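Bromo domain containing protein (Cryptosporidium parvum, PDB 5U9N) probably recognises acetyl-lysine in histone tails or other proteins through its bromodomains, the second of which here holds the inhibitor bromosporine. Local coordinates at residues L17-R21 with Y57-E61; P96-E100 with W138-F144; F99-K104 with L131-N135. All blocks are in the same frame, centred on the assembly; numbering follows the deposited sequence.

Contact 1: L17-R21 with Y57-E61; sequences LNLLR and YITIE
The first torsions of L17 and Y57 send their side chains into each other from two neighbouring helices: L17 places CG anti to its backbone N (chi1 -166°), whereas Y57 turns CG anti to its carbonyl carbon (chi1 -62°) and reaches across toward helix 9-20. The two methyls of L17 divide the work. L17 CD1 lies 3.7 Å from Y57 CD1. L17 CD2 packs against the first turn of helix 57-65, 3.9 Å from E61 CB and also beside the carbonyl O of Y57. Further out, CB of L20 comes within 3.7 Å of Y57 OH, their side chains crossing at about a right angle. The same hydroxyl is joined to the backbone O of L20 by a water 2.7 Å from each, so a water links the hydroxyl of the buried tyrosine to the backbone of helix 9-20.

On the flank, R21 and Y57 slide past each other in opposite directions with guanidinium and ring planes nearly perpendicular. A bend at chi3 (-120°) turns the guanidinium back along its own helix, where NE and NH2 grip N18 OD1 side-on, in the guanidinium plane; R21 NE is 3.2 Å from N18 OD1. Thus oriented, R21 NH2 also forms a salt bridge to OE2 of the extended E61 side chain, 2.8 Å away, although as a hydrogen bond it is weak because the N-H points well off the oxygen. R21 has a second acidic partner, E30, at NH1, so the cation is shared between two carboxylates.

This is a helix-helix contact of the bromodomain bundle, with a polar outer flank and an apolar interior. Inward, Y57 and I60 continue onto helix 96-113 through I106 and F99, while L20 meets K133 and F134 of helix 122-139.

Contact 2: P96-E100 with W138-F144; sequences PHEFE and WNKSNVF
W138 and F144 present their rings to the first turn of helix 96-113 from two successive helices, and P96, H97, F99 and E100 each meet them differently. The indole of W138 comes in edge first: CZ2 lies 3.4 Å from the backbone O of P96, close to the indole plane, and NE1 donates a weak hydrogen bond to E100 OE1 (3.0 Å). The stronger polar partner of E100 is K104, which takes OE2, so the two oxygens serve different neighbours. At the far end of the indole, W138 CH2 reaches CD2 of F99 at 3.6 Å; the planes are 34° apart, an oblique meeting of rings.

F144 works on the outer side. Its CE1 lies over one face of the H97 imidazole, 3.4 Å from H97 CE1, with the two rings inclined at 58° to each other, and the same CE1 is 3.6 Å from CB of P96. The pyrrolidine of P96 is therefore packed among W138, F144 and CG2 of V143, which is 3.9 Å from P96 CB. V143 itself stands with CG1 between its backbone N and carbonyl carbon (chi1 68°), a rotation that lays CG1 over a face of the W138 indole and leaves CG2 for the proline.

The link between the two helices contains an ST turn, S141 OG accepting from V143 N, and that hydroxyl is also bonded to E12 of helix 9-20. Helices 122-139 and 143-148 thus fold round the start of helix 96-113, with W138 touching I16 of helix 9-20 and F99 continuing to I60 and L64 of helix 57-65.

Contact 3: F99-K104 with L131-N135; sequences FERLVK and LNKFN
K104, which lies against L131 and N135 of the facing helix, bonds through NZ to OE2 of E100 in a salt bridge of 3.1 Å along one side of helix 96-113, the oxygen using its anti lone pair. Across the contact, K104 CE comes within 3.3 Å of N135 OD1, while K104 CG rests 3.9 Å from CD1 of L131, the lysine and leucine side chains crossing at about a right angle. Charge is thus kept at the outer side, and the aliphatic part of the lysine extends the apolar surface.

Further in, F134 is the knob, fitting into a hole made by F99, E100, V103 and K104. It carries CG anti to its backbone N (chi1 -179°), which brings its ring against helix 96-113. V103 CG1 sits over the centre of the F134 phenyl face in a CH-pi contact, 3.8 Å from the ring centroid and 7° off its normal. E100 CG approaches the ring edge near its plane, and F134 CE1 meets F99 CE2 at 4.1 Å, at an oblique angle. V103 spreads its two methyls between aromatics, since CG2 lies over a face of F99.

The short helical segments run nearly antiparallel, at 161°, with axes 11.3 Å apart, a separation bridged by the large phenyl side chain. Around this pair of helices of the bromodomain bundle, F134 also meets I16 and L20 of helix 9-20, while I60 of helix 57-65 packs on V103 and L102.

From the N terminus, helix 9-20 leads into the loop and helix 41-50 that contact 1 closes when helix 57-65 returns to it. Contacts 2 and 3 follow in series, both opening from the start of helix 96-113; their first segments overlap at F99 and E100, and the closing end of contact 3, on helix 122-139, falls within the longer loop of contact 2, which ends at the turn into helix 143-148. The bundle core unites them: I60 of contact 1 touches F99 and V103, and L20 touches F134. As a worked example of a left-handed four-helix bromodomain, the contacts join the bundle helices 9-20, 57-65, 96-113 and 122-139, with helix 143-148 added at the far end.

Contact 1: L17-R21 with Y57-E61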
ATOM      1  N   LEU A  17      -2.226  -5.528  -6.197  1.00 40.69           N
ATOM      2  CA  LEU A  17      -2.685  -4.203  -5.754  1.00 41.06           C
ATOM      3  C   LEU A  17      -4.200  -4.063  -5.962  1.00 46.61           C
ATOM      4  O   LEU A  17      -4.906  -3.604  -5.065  1.00 46.91           O
ATOM      5  CB  LEU A  17      -1.954  -3.113  -6.550  1.00 42.04           C
ATOM      6  CG  LEU A  17      -2.057  -1.691  -5.997  1.00 46.28           C
ATOM      7  CD1 LEU A  17      -1.148  -1.506  -4.804  1.00 44.31           C
ATOM      8  CD2 LEU A  17      -1.704  -0.678  -7.072  1.00 50.64           C
ATOM      9  N   ASN A  18      -4.698  -4.488  -7.135  1.00 43.87           N
ATOM     10  CA  ASN A  18      -6.126  -4.445  -7.444  1.00 45.20           C
ATOM     11  C   ASN A  18      -6.943  -5.368  -6.533  1.00 48.49           C
ATOM     12  O   ASN A  18      -8.113  -5.085  -6.294  1.00 50.63           O
ATOM     13  CB  ASN A  18      -6.378  -4.825  -8.917  1.00 46.61           C
ATOM     14  CG  ASN A  18      -6.131  -3.694  -9.889  1.00 56.82           C
ATOM     15  OD1 ASN A  18      -6.061  -2.520  -9.516  1.00 42.38           O
ATOM     16  ND2 ASN A  18      -6.072  -4.018 -11.170  1.00 48.83           N
ATOM     17  N   LEU A  19      -6.357  -6.476  -6.060  1.00 43.01           N
ATOM     18  CA  LEU A  19      -7.042  -7.362  -5.120  1.00 42.86           C
ATOM     19  C   LEU A  19      -7.097  -6.730  -3.705  1.00 44.70           C
ATOM     20  O   LEU A  19      -8.084  -6.910  -3.016  1.00 45.93           O
ATOM     21  CB  LEU A  19      -6.376  -8.748  -5.064  1.00 42.84           C
ATOM     22  CG  LEU A  19      -6.613  -9.633  -6.265  1.00 49.70           C
ATOM     23  CD1 LEU A  19      -5.631 -10.767  -6.291  1.00 49.82           C
ATOM     24  CD2 LEU A  19      -8.047 -10.189  -6.273  1.00 54.72           C
ATOM     25  N   LEU A  20      -6.081  -5.954  -3.296  1.00 40.37           N
ATOM     26  CA  LEU A  20      -6.148  -5.240  -2.007  1.00 39.47           C
ATOM     27  C   LEU A  20      -7.172  -4.111  -2.028  1.00 45.50           C
ATOM     28  O   LEU A  20      -7.607  -3.675  -0.962  1.00 45.83           O
ATOM     29  CB  LEU A  20      -4.801  -4.649  -1.643  1.00 38.01           C
ATOM     30  CG  LEU A  20      -3.716  -5.605  -1.297  1.00 39.95           C
ATOM     31  CD1 LEU A  20      -2.436  -4.865  -1.126  1.00 38.68           C
ATOM     32  CD2 LEU A  20      -4.078  -6.409  -0.064  1.00 40.82           C
ATOM     33  N   ARG A  21      -7.513  -3.584  -3.225  1.00 44.43           N
ATOM     34  CA  ARG A  21      -8.536  -2.537  -3.358  1.00 45.56           C
ATOM     35  C   ARG A  21      -9.938  -3.090  -3.073  1.00 52.07           C
ATOM     36  O   ARG A  21     -10.834  -2.320  -2.777  1.00 52.86           O
ATOM     37  CB  ARG A  21      -8.518  -1.904  -4.751  1.00 42.72           C
ATOM     38  CG  ARG A  21      -7.363  -0.962  -4.989  1.00 45.44           C
ATOM     39  CD  ARG A  21      -7.608  -0.123  -6.221  1.00 58.40           C
ATOM     40  NE  ARG A  21      -6.573  -0.311  -7.245  1.00 69.28           N
ATOM     41  CZ  ARG A  21      -5.605   0.561  -7.540  1.00 80.29           C
ATOM     42  NH1 ARG A  21      -5.494   1.701  -6.861  1.00 62.58           N
ATOM     43  NH2 ARG A  21      -4.742   0.297  -8.505  1.00 72.48           N
ATOM     44  N   TYR A  57      -1.989   3.564  -2.723  1.00 38.22           N
ATOM     45  CA  TYR A  57      -2.160   2.674  -3.879  1.00 37.89           C
ATOM     46  C   TYR A  57      -2.047   3.389  -5.193  1.00 43.08           C
ATOM     47  O   TYR A  57      -1.429   2.857  -6.109  1.00 43.75           O
ATOM     48  CB  TYR A  57      -3.530   1.957  -3.838  1.00 38.71           C
ATOM     49  CG  TYR A  57      -3.774   1.040  -2.651  1.00 39.28           C
ATOM     50  CD1 TYR A  57      -2.714   0.403  -1.998  1.00 40.44           C
ATOM     51  CD2 TYR A  57      -5.064   0.723  -2.247  1.00 40.58           C
ATOM     52  CE1 TYR A  57      -2.942  -0.496  -0.955  1.00 38.98           C
ATOM     53  CE2 TYR A  57      -5.302  -0.169  -1.208  1.00 40.33           C
ATOM     54  CZ  TYR A  57      -4.241  -0.777  -0.563  1.00 44.87           C
ATOM     55  OH  TYR A  57      -4.493  -1.668   0.453  1.00 43.92           O
ATOM     56  N   ILE A  58      -2.692   4.542  -5.336  1.00 42.25           N
ATOM     57  CA  ILE A  58      -2.662   5.261  -6.619  1.00 44.05           C
ATOM     58  C   ILE A  58      -1.222   5.732  -6.914  1.00 45.18           C
ATOM     59  O   ILE A  58      -0.796   5.676  -8.068  1.00 45.34           O
ATOM     60  CB  ILE A  58      -3.693   6.436  -6.644  1.00 49.50           C
ATOM     61  CG1 ILE A  58      -3.923   6.932  -8.095  1.00 53.40           C
ATOM     62  CG2 ILE A  58      -3.261   7.613  -5.746  1.00 49.31           C
ATOM     63  CD1 ILE A  58      -4.489   5.825  -9.084  1.00 64.58           C
ATOM     64  N   THR A  59      -0.452   6.106  -5.859  1.00 40.51           N
ATOM     65  CA  THR A  59       0.955   6.527  -6.007  1.00 40.54           C
ATOM     66  C   THR A  59       1.831   5.322  -6.423  1.00 43.56           C
ATOM     67  O   THR A  59       2.698   5.473  -7.258  1.00 44.58           O
ATOM     68  CB  THR A  59       1.471   7.170  -4.709  1.00 42.82           C
ATOM     69  OG1 THR A  59       0.790   8.390  -4.503  1.00 48.44           O
ATOM     70  CG2 THR A  59       2.959   7.447  -4.750  1.00 42.62           C
ATOM     71  N   ILE A  60       1.581   4.143  -5.857  1.00 39.08           N
ATOM     72  CA  ILE A  60       2.319   2.928  -6.228  1.00 38.52           C
ATOM     73  C   ILE A  60       1.960   2.535  -7.667  1.00 43.55           C
ATOM     74  O   ILE A  60       2.860   2.213  -8.450  1.00 43.29           O
ATOM     75  CB  ILE A  60       2.035   1.764  -5.239  1.00 39.21           C
ATOM     76  CG1 ILE A  60       2.624   2.072  -3.864  1.00 38.77           C
ATOM     77  CG2 ILE A  60       2.613   0.457  -5.778  1.00 39.55           C
ATOM     78  CD1 ILE A  60       2.234   1.028  -2.754  1.00 42.43           C
ATOM     79  N   GLU A  61       0.637   2.505  -7.996  1.00 41.71           N
ATOM     80  CA  GLU A  61       0.152   2.185  -9.357  1.00 43.70           C
ATOM     81  C   GLU A  61       0.817   3.070 -10.404  1.00 49.74           C
ATOM     82  O   GLU A  61       1.256   2.568 -11.428  1.00 51.36           O
ATOM     83  CB  GLU A  61      -1.381   2.352  -9.461  1.00 46.26           C
ATOM     84  CG  GLU A  61      -1.916   2.045 -10.866  1.00 59.03           C
ATOM     85  CD  GLU A  61      -3.422   1.928 -10.996  1.00 78.90           C
ATOM     86  OE1 GLU A  61      -3.881   1.295 -11.974  1.00 77.91           O
ATOM     87  OE2 GLU A  61      -4.144   2.452 -10.117  1.00 71.35           O
TER
HETATM   88  O   HOH W   1      -6.965  -2.368   1.326  1.00 35.86           O

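Contact 2: P96-E100 with W138-F144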
ATOM      1  N   PRO A  96      10.400  -6.172  -7.553  1.00 39.05           N
ATOM      2  CA  PRO A  96       9.326  -6.573  -6.631  1.00 37.27           C
ATOM      3  C   PRO A  96       9.657  -6.283  -5.160  1.00 38.99           C
ATOM      4  O   PRO A  96       8.760  -6.167  -4.343  1.00 37.52           O
ATOM      5  CB  PRO A  96       9.212  -8.099  -6.872  1.00 39.48           C
ATOM      6  CG  PRO A  96       9.872  -8.346  -8.150  1.00 45.48           C
ATOM      7  CD  PRO A  96      10.952  -7.347  -8.263  1.00 41.20           C
ATOM      8  N   HIS A  97      10.938  -6.138  -4.840  1.00 37.54           N
ATOM      9  CA  HIS A  97      11.395  -5.888  -3.469  1.00 36.54           C
ATOM     10  C   HIS A  97      11.011  -4.466  -3.058  1.00 38.25           C
ATOM     11  O   HIS A  97      10.553  -4.263  -1.943  1.00 36.28           O
ATOM     12  CB  HIS A  97      12.920  -6.108  -3.355  1.00 37.59           C
ATOM     13  CG  HIS A  97      13.367  -7.445  -3.844  1.00 41.75           C
ATOM     14  ND1 HIS A  97      13.569  -8.495  -2.970  1.00 44.29           N
ATOM     15  CD2 HIS A  97      13.614  -7.873  -5.107  1.00 43.57           C
ATOM     16  CE1 HIS A  97      13.949  -9.518  -3.723  1.00 44.26           C
ATOM     17  NE2 HIS A  97      13.970  -9.187  -5.018  1.00 44.73           N
ATOM     18  N   GLU A  98      11.157  -3.492  -3.969  1.00 36.08           N
ATOM     19  CA  GLU A  98      10.712  -2.125  -3.690  1.00 35.96           C
ATOM     20  C   GLU A  98       9.160  -2.065  -3.637  1.00 38.19           C
ATOM     21  O   GLU A  98       8.610  -1.350  -2.808  1.00 35.36           O
ATOM     22  CB  GLU A  98      11.260  -1.122  -4.736  1.00 38.85           C
ATOM     23  CG  GLU A  98      10.647   0.266  -4.579  1.00 50.65           C
ATOM     24  CD  GLU A  98      11.463   1.423  -5.104  1.00 76.35           C
ATOM     25  OE1 GLU A  98      11.372   2.523  -4.510  1.00 65.21           O
ATOM     26  OE2 GLU A  98      12.152   1.251  -6.135  1.00 79.98           O
ATOM     27  N   PHE A  99       8.464  -2.793  -4.532  1.00 34.74           N
ATOM     28  CA  PHE A  99       7.009  -2.814  -4.498  1.00 33.95           C
ATOM     29  C   PHE A  99       6.539  -3.340  -3.146  1.00 38.66           C
ATOM     30  O   PHE A  99       5.633  -2.748  -2.538  1.00 39.41           O
ATOM     31  CB  PHE A  99       6.432  -3.689  -5.636  1.00 35.69           C
ATOM     32  CG  PHE A  99       4.928  -3.795  -5.616  1.00 34.18           C
ATOM     33  CD1 PHE A  99       4.141  -2.806  -6.174  1.00 36.93           C
ATOM     34  CD2 PHE A  99       4.302  -4.840  -4.970  1.00 34.43           C
ATOM     35  CE1 PHE A  99       2.750  -2.884  -6.111  1.00 36.75           C
ATOM     36  CE2 PHE A  99       2.914  -4.942  -4.964  1.00 37.36           C
ATOM     37  CZ  PHE A  99       2.152  -3.947  -5.506  1.00 34.90           C
ATOM     38  N   GLU A 100       7.147  -4.450  -2.667  1.00 33.28           N
ATOM     39  CA  GLU A 100       6.791  -5.019  -1.361  1.00 31.27           C
ATOM     40  C   GLU A 100       6.969  -3.971  -0.244  1.00 35.36           C
ATOM     41  O   GLU A 100       6.088  -3.799   0.599  1.00 33.37           O
ATOM     42  CB  GLU A 100       7.639  -6.248  -1.062  1.00 32.28           C
ATOM     43  CG  GLU A 100       7.182  -7.010   0.169  1.00 37.43           C
ATOM     44  CD  GLU A 100       8.104  -8.122   0.617  1.00 52.76           C
ATOM     45  OE1 GLU A 100       8.843  -8.667  -0.234  1.00 54.24           O
ATOM     46  OE2 GLU A 100       8.055  -8.479   1.817  1.00 48.80           O
ATOM     47  N   TRP A 138       1.083 -12.264  -1.749  1.00 36.66           N
ATOM     48  CA  TRP A 138       2.505 -12.149  -2.078  1.00 35.72           C
ATOM     49  C   TRP A 138       3.248 -13.482  -1.923  1.00 40.47           C
ATOM     50  O   TRP A 138       4.026 -13.851  -2.795  1.00 41.82           O
ATOM     51  CB  TRP A 138       3.150 -11.092  -1.173  1.00 32.61           C
ATOM     52  CG  TRP A 138       4.427 -10.523  -1.697  1.00 32.60           C
ATOM     53  CD1 TRP A 138       5.628 -10.507  -1.067  1.00 35.03           C
ATOM     54  CD2 TRP A 138       4.580  -9.730  -2.871  1.00 32.20           C
ATOM     55  NE1 TRP A 138       6.533  -9.788  -1.799  1.00 34.20           N
ATOM     56  CE2 TRP A 138       5.910  -9.271  -2.895  1.00 35.15           C
ATOM     57  CE3 TRP A 138       3.736  -9.410  -3.939  1.00 33.95           C
ATOM     58  CZ2 TRP A 138       6.431  -8.560  -3.968  1.00 35.47           C
ATOM     59  CZ3 TRP A 138       4.233  -8.631  -4.966  1.00 36.18           C
ATOM     60  CH2 TRP A 138       5.573  -8.224  -4.978  1.00 36.96           C
ATOM     61  N   ASN A 139       3.011 -14.197  -0.822  1.00 37.62           N
ATOM     62  CA  ASN A 139       3.693 -15.469  -0.542  1.00 38.84           C
ATOM     63  C   ASN A 139       3.359 -16.584  -1.555  1.00 41.59           C
ATOM     64  O   ASN A 139       4.155 -17.499  -1.685  1.00 41.07           O
ATOM     65  CB  ASN A 139       3.350 -15.968   0.855  1.00 41.51           C
ATOM     66  CG  ASN A 139       3.947 -15.143   1.962  1.00 64.85           C
ATOM     67  OD1 ASN A 139       4.797 -14.273   1.740  1.00 57.07           O
ATOM     68  ND2 ASN A 139       3.486 -15.382   3.184  1.00 57.74           N
ATOM     69  N   LYS A 140       2.172 -16.539  -2.218  1.00 37.46           N
ATOM     70  CA  LYS A 140       1.773 -17.574  -3.173  1.00 38.62           C
ATOM     71  C   LYS A 140       1.947 -17.073  -4.647  1.00 41.81           C
ATOM     72  O   LYS A 140       1.624 -17.819  -5.574  1.00 42.80           O
ATOM     73  CB  LYS A 140       0.296 -18.054  -2.890  1.00 41.39           C
ATOM     74  CG  LYS A 140      -0.807 -17.235  -3.531  1.00 60.29           C
ATOM     75  CD  LYS A 140      -2.184 -17.514  -2.882  1.00 71.39           C
ATOM     76  CE  LYS A 140      -3.295 -16.592  -3.394  1.00 77.15           C
ATOM     77  NZ  LYS A 140      -4.161 -17.252  -4.420  1.00 83.01           N
ATOM     78  N   SER A 141       2.609 -15.885  -4.843  1.00 36.05           N
ATOM     79  CA  SER A 141       2.827 -15.253  -6.156  1.00 35.28           C
ATOM     80  C   SER A 141       4.188 -15.644  -6.809  1.00 39.06           C
ATOM     81  O   SER A 141       5.189 -15.775  -6.114  1.00 37.64           O
ATOM     82  CB  SER A 141       2.768 -13.727  -6.003  1.00 37.71           C
ATOM     83  OG  SER A 141       3.223 -13.031  -7.150  1.00 43.12           O
ATOM     84  N   ASN A 142       4.229 -15.666  -8.178  1.00 36.92           N
ATOM     85  CA  ASN A 142       5.454 -15.940  -8.971  1.00 36.73           C
ATOM     86  C   ASN A 142       6.195 -14.630  -9.374  1.00 38.58           C
ATOM     87  O   ASN A 142       7.058 -14.660 -10.242  1.00 35.74           O
ATOM     88  CB  ASN A 142       5.109 -16.736 -10.260  1.00 38.83           C
ATOM     89  CG  ASN A 142       4.236 -15.998 -11.253  1.00 53.04           C
ATOM     90  OD1 ASN A 142       3.556 -15.021 -10.931  1.00 44.19           O
ATOM     91  ND2 ASN A 142       4.220 -16.467 -12.472  1.00 49.40           N
ATOM     92  N   VAL A 143       5.820 -13.497  -8.761  1.00 36.15           N
ATOM     93  CA  VAL A 143       6.353 -12.160  -9.065  1.00 36.19           C
ATOM     94  C   VAL A 143       7.921 -12.131  -9.074  1.00 41.70           C
ATOM     95  O   VAL A 143       8.503 -11.499  -9.960  1.00 42.71           O
ATOM     96  CB  VAL A 143       5.768 -11.130  -8.053  1.00 38.94           C
ATOM     97  CG1 VAL A 143       6.290 -11.373  -6.631  1.00 37.85           C
ATOM     98  CG2 VAL A 143       6.035  -9.709  -8.507  1.00 38.65           C
ATOM     99  N   PHE A 144       8.584 -12.828  -8.110  1.00 37.31           N
ATOM    100  CA  PHE A 144      10.051 -12.923  -8.054  1.00 36.41           C
ATOM    101  C   PHE A 144      10.579 -13.869  -9.117  1.00 39.88           C
ATOM    102  O   PHE A 144      11.623 -13.614  -9.685  1.00 40.49           O
ATOM    103  CB  PHE A 144      10.525 -13.401  -6.676  1.00 37.74           C
ATOM    104  CG  PHE A 144      10.277 -12.406  -5.578  1.00 37.85           C
ATOM    105  CD1 PHE A 144      11.033 -11.253  -5.483  1.00 40.32           C
ATOM    106  CD2 PHE A 144       9.239 -12.585  -4.679  1.00 40.11           C
ATOM    107  CE1 PHE A 144      10.779 -10.321  -4.492  1.00 39.78           C
ATOM    108  CE2 PHE A 144       8.963 -11.626  -3.715  1.00 41.25           C
ATOM    109  CZ  PHE A 144       9.724 -10.491  -3.642  1.00 38.43           C
TER

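Contact 3: F99-K104 with L131-N135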
ATOM      1  N   PHE A  99       8.464  -2.793  -4.532  1.00 34.74           N
ATOM      2  CA  PHE A  99       7.009  -2.814  -4.498  1.00 33.95           C
ATOM      3  C   PHE A  99       6.539  -3.340  -3.146  1.00 38.66           C
ATOM      4  O   PHE A  99       5.633  -2.748  -2.538  1.00 39.41           O
ATOM      5  CB  PHE A  99       6.432  -3.689  -5.636  1.00 35.69           C
ATOM      6  CG  PHE A  99       4.928  -3.795  -5.616  1.00 34.18           C
ATOM      7  CD1 PHE A  99       4.141  -2.806  -6.174  1.00 36.93           C
ATOM      8  CD2 PHE A  99       4.302  -4.840  -4.970  1.00 34.43           C
ATOM      9  CE1 PHE A  99       2.750  -2.884  -6.111  1.00 36.75           C
ATOM     10  CE2 PHE A  99       2.914  -4.942  -4.964  1.00 37.36           C
ATOM     11  CZ  PHE A  99       2.152  -3.947  -5.506  1.00 34.90           C
ATOM     12  N   GLU A 100       7.147  -4.450  -2.667  1.00 33.28           N
ATOM     13  CA  GLU A 100       6.791  -5.019  -1.361  1.00 31.27           C
ATOM     14  C   GLU A 100       6.969  -3.971  -0.244  1.00 35.36           C
ATOM     15  O   GLU A 100       6.088  -3.799   0.599  1.00 33.37           O
ATOM     16  CB  GLU A 100       7.639  -6.248  -1.062  1.00 32.28           C
ATOM     17  CG  GLU A 100       7.182  -7.010   0.169  1.00 37.43           C
ATOM     18  CD  GLU A 100       8.104  -8.122   0.617  1.00 52.76           C
ATOM     19  OE1 GLU A 100       8.843  -8.667  -0.234  1.00 54.24           O
ATOM     20  OE2 GLU A 100       8.055  -8.479   1.817  1.00 48.80           O
ATOM     21  N   ARG A 101       8.112  -3.298  -0.230  1.00 33.08           N
ATOM     22  CA  ARG A 101       8.383  -2.245   0.750  1.00 31.67           C
ATOM     23  C   ARG A 101       7.291  -1.151   0.753  1.00 34.27           C
ATOM     24  O   ARG A 101       6.814  -0.752   1.815  1.00 32.70           O
ATOM     25  CB  ARG A 101       9.726  -1.597   0.454  1.00 29.74           C
ATOM     26  CG  ARG A 101      10.158  -0.620   1.531  1.00 41.30           C
ATOM     27  CD  ARG A 101      11.536  -0.053   1.277  1.00 38.24           C
ATOM     28  NE  ARG A 101      11.503   1.023   0.298  1.00 33.45           N
ATOM     29  CZ  ARG A 101      11.017   2.245   0.531  1.00 54.21           C
ATOM     30  NH1 ARG A 101      11.044   3.169  -0.422  1.00 45.32           N
ATOM     31  NH2 ARG A 101      10.489   2.548   1.717  1.00 55.01           N
ATOM     32  N   LEU A 102       6.932  -0.653  -0.432  1.00 31.83           N
ATOM     33  CA  LEU A 102       6.010   0.463  -0.560  1.00 31.46           C
ATOM     34  C   LEU A 102       4.608   0.072  -0.106  1.00 33.65           C
ATOM     35  O   LEU A 102       3.963   0.836   0.603  1.00 31.21           O
ATOM     36  CB  LEU A 102       5.988   0.980  -2.014  1.00 32.83           C
ATOM     37  CG  LEU A 102       7.237   1.798  -2.476  1.00 37.30           C
ATOM     38  CD1 LEU A 102       7.097   2.213  -3.972  1.00 37.96           C
ATOM     39  CD2 LEU A 102       7.449   3.054  -1.609  1.00 33.79           C
ATOM     40  N   VAL A 103       4.143  -1.110  -0.482  1.00 32.84           N
ATOM     41  CA  VAL A 103       2.817  -1.566  -0.051  1.00 32.14           C
ATOM     42  C   VAL A 103       2.787  -1.728   1.479  1.00 35.43           C
ATOM     43  O   VAL A 103       1.845  -1.261   2.113  1.00 36.08           O
ATOM     44  CB  VAL A 103       2.393  -2.868  -0.759  1.00 34.41           C
ATOM     45  CG1 VAL A 103       1.164  -3.470  -0.092  1.00 33.26           C
ATOM     46  CG2 VAL A 103       2.129  -2.612  -2.246  1.00 34.45           C
ATOM     47  N   LYS A 104       3.814  -2.355   2.068  1.00 30.15           N
ATOM     48  CA  LYS A 104       3.857  -2.565   3.511  1.00 28.44           C
ATOM     49  C   LYS A 104       4.044  -1.257   4.268  1.00 32.90           C
ATOM     50  O   LYS A 104       3.555  -1.138   5.388  1.00 33.62           O
ATOM     51  CB  LYS A 104       4.941  -3.538   3.879  1.00 29.33           C
ATOM     52  CG  LYS A 104       4.614  -4.944   3.454  1.00 30.77           C
ATOM     53  CD  LYS A 104       5.672  -5.904   3.936  1.00 26.63           C
ATOM     54  CE  LYS A 104       5.197  -7.323   3.954  1.00 27.40           C
ATOM     55  NZ  LYS A 104       6.311  -8.270   4.332  1.00 40.22           N
ATOM     56  N   LEU A 131      -2.672  -5.904   5.302  1.00 30.01           N
ATOM     57  CA  LEU A 131      -1.304  -6.410   5.389  1.00 29.96           C
ATOM     58  C   LEU A 131      -1.318  -7.943   5.423  1.00 36.43           C
ATOM     59  O   LEU A 131      -0.475  -8.583   4.803  1.00 36.64           O
ATOM     60  CB  LEU A 131      -0.611  -5.871   6.643  1.00 29.83           C
ATOM     61  CG  LEU A 131       0.761  -6.501   6.966  1.00 34.22           C
ATOM     62  CD1 LEU A 131       1.774  -6.155   5.901  1.00 34.85           C
ATOM     63  CD2 LEU A 131       1.260  -6.044   8.302  1.00 33.30           C
ATOM     64  N   ASN A 132      -2.258  -8.520   6.167  1.00 34.94           N
ATOM     65  CA  ASN A 132      -2.397  -9.966   6.250  1.00 35.67           C
ATOM     66  C   ASN A 132      -2.838 -10.531   4.891  1.00 38.36           C
ATOM     67  O   ASN A 132      -2.289 -11.526   4.440  1.00 38.47           O
ATOM     68  CB  ASN A 132      -3.390 -10.348   7.343  1.00 43.17           C
ATOM     69  CG  ASN A 132      -2.881 -10.099   8.748  1.00 86.45           C
ATOM     70  OD1 ASN A 132      -1.833  -9.466   8.966  1.00 82.68           O
ATOM     71  ND2 ASN A 132      -3.643 -10.553   9.739  1.00 84.25           N
ATOM     72  N   LYS A 133      -3.799  -9.873   4.227  1.00 34.93           N
ATOM     73  CA  LYS A 133      -4.225 -10.262   2.884  1.00 34.28           C
ATOM     74  C   LYS A 133      -3.055 -10.111   1.900  1.00 37.01           C
ATOM     75  O   LYS A 133      -2.874 -10.963   1.050  1.00 36.60           O
ATOM     76  CB  LYS A 133      -5.420  -9.406   2.426  1.00 36.85           C
ATOM     77  CG  LYS A 133      -5.961  -9.765   1.010  1.00 44.81           C
ATOM     78  CD  LYS A 133      -6.642 -11.137   0.970  1.00 52.56           C
ATOM     79  CE  LYS A 133      -7.256 -11.410  -0.390  1.00 67.47           C
ATOM     80  NZ  LYS A 133      -7.992 -12.707  -0.436  1.00 70.91           N
ATOM     81  N   PHE A 134      -2.275  -9.022   2.002  1.00 34.86           N
ATOM     82  CA  PHE A 134      -1.132  -8.820   1.111  1.00 33.86           C
ATOM     83  C   PHE A 134      -0.111  -9.950   1.260  1.00 39.76           C
ATOM     84  O   PHE A 134       0.384 -10.462   0.252  1.00 40.77           O
ATOM     85  CB  PHE A 134      -0.441  -7.471   1.361  1.00 33.46           C
ATOM     86  CG  PHE A 134       0.737  -7.234   0.426  1.00 33.93           C
ATOM     87  CD1 PHE A 134       0.576  -7.303  -0.953  1.00 35.15           C
ATOM     88  CD2 PHE A 134       2.030  -7.114   0.928  1.00 35.64           C
ATOM     89  CE1 PHE A 134       1.672  -7.204  -1.807  1.00 35.76           C
ATOM     90  CE2 PHE A 134       3.121  -6.969   0.066  1.00 37.38           C
ATOM     91  CZ  PHE A 134       2.931  -7.014  -1.298  1.00 35.34           C
ATOM     92  N   ASN A 135       0.229 -10.315   2.504  1.00 36.56           N
ATOM     93  CA  ASN A 135       1.206 -11.380   2.750  1.00 37.18           C
ATOM     94  C   ASN A 135       0.776 -12.682   2.158  1.00 42.12           C
ATOM     95  O   ASN A 135       1.606 -13.406   1.636  1.00 43.30           O
ATOM     96  CB  ASN A 135       1.452 -11.572   4.247  1.00 37.84           C
ATOM     97  CG  ASN A 135       2.327 -10.503   4.849  1.00 50.77           C
ATOM     98  OD1 ASN A 135       3.309 -10.064   4.249  1.00 52.11           O
ATOM     99  ND2 ASN A 135       2.075 -10.151   6.090  1.00 44.24           N
TER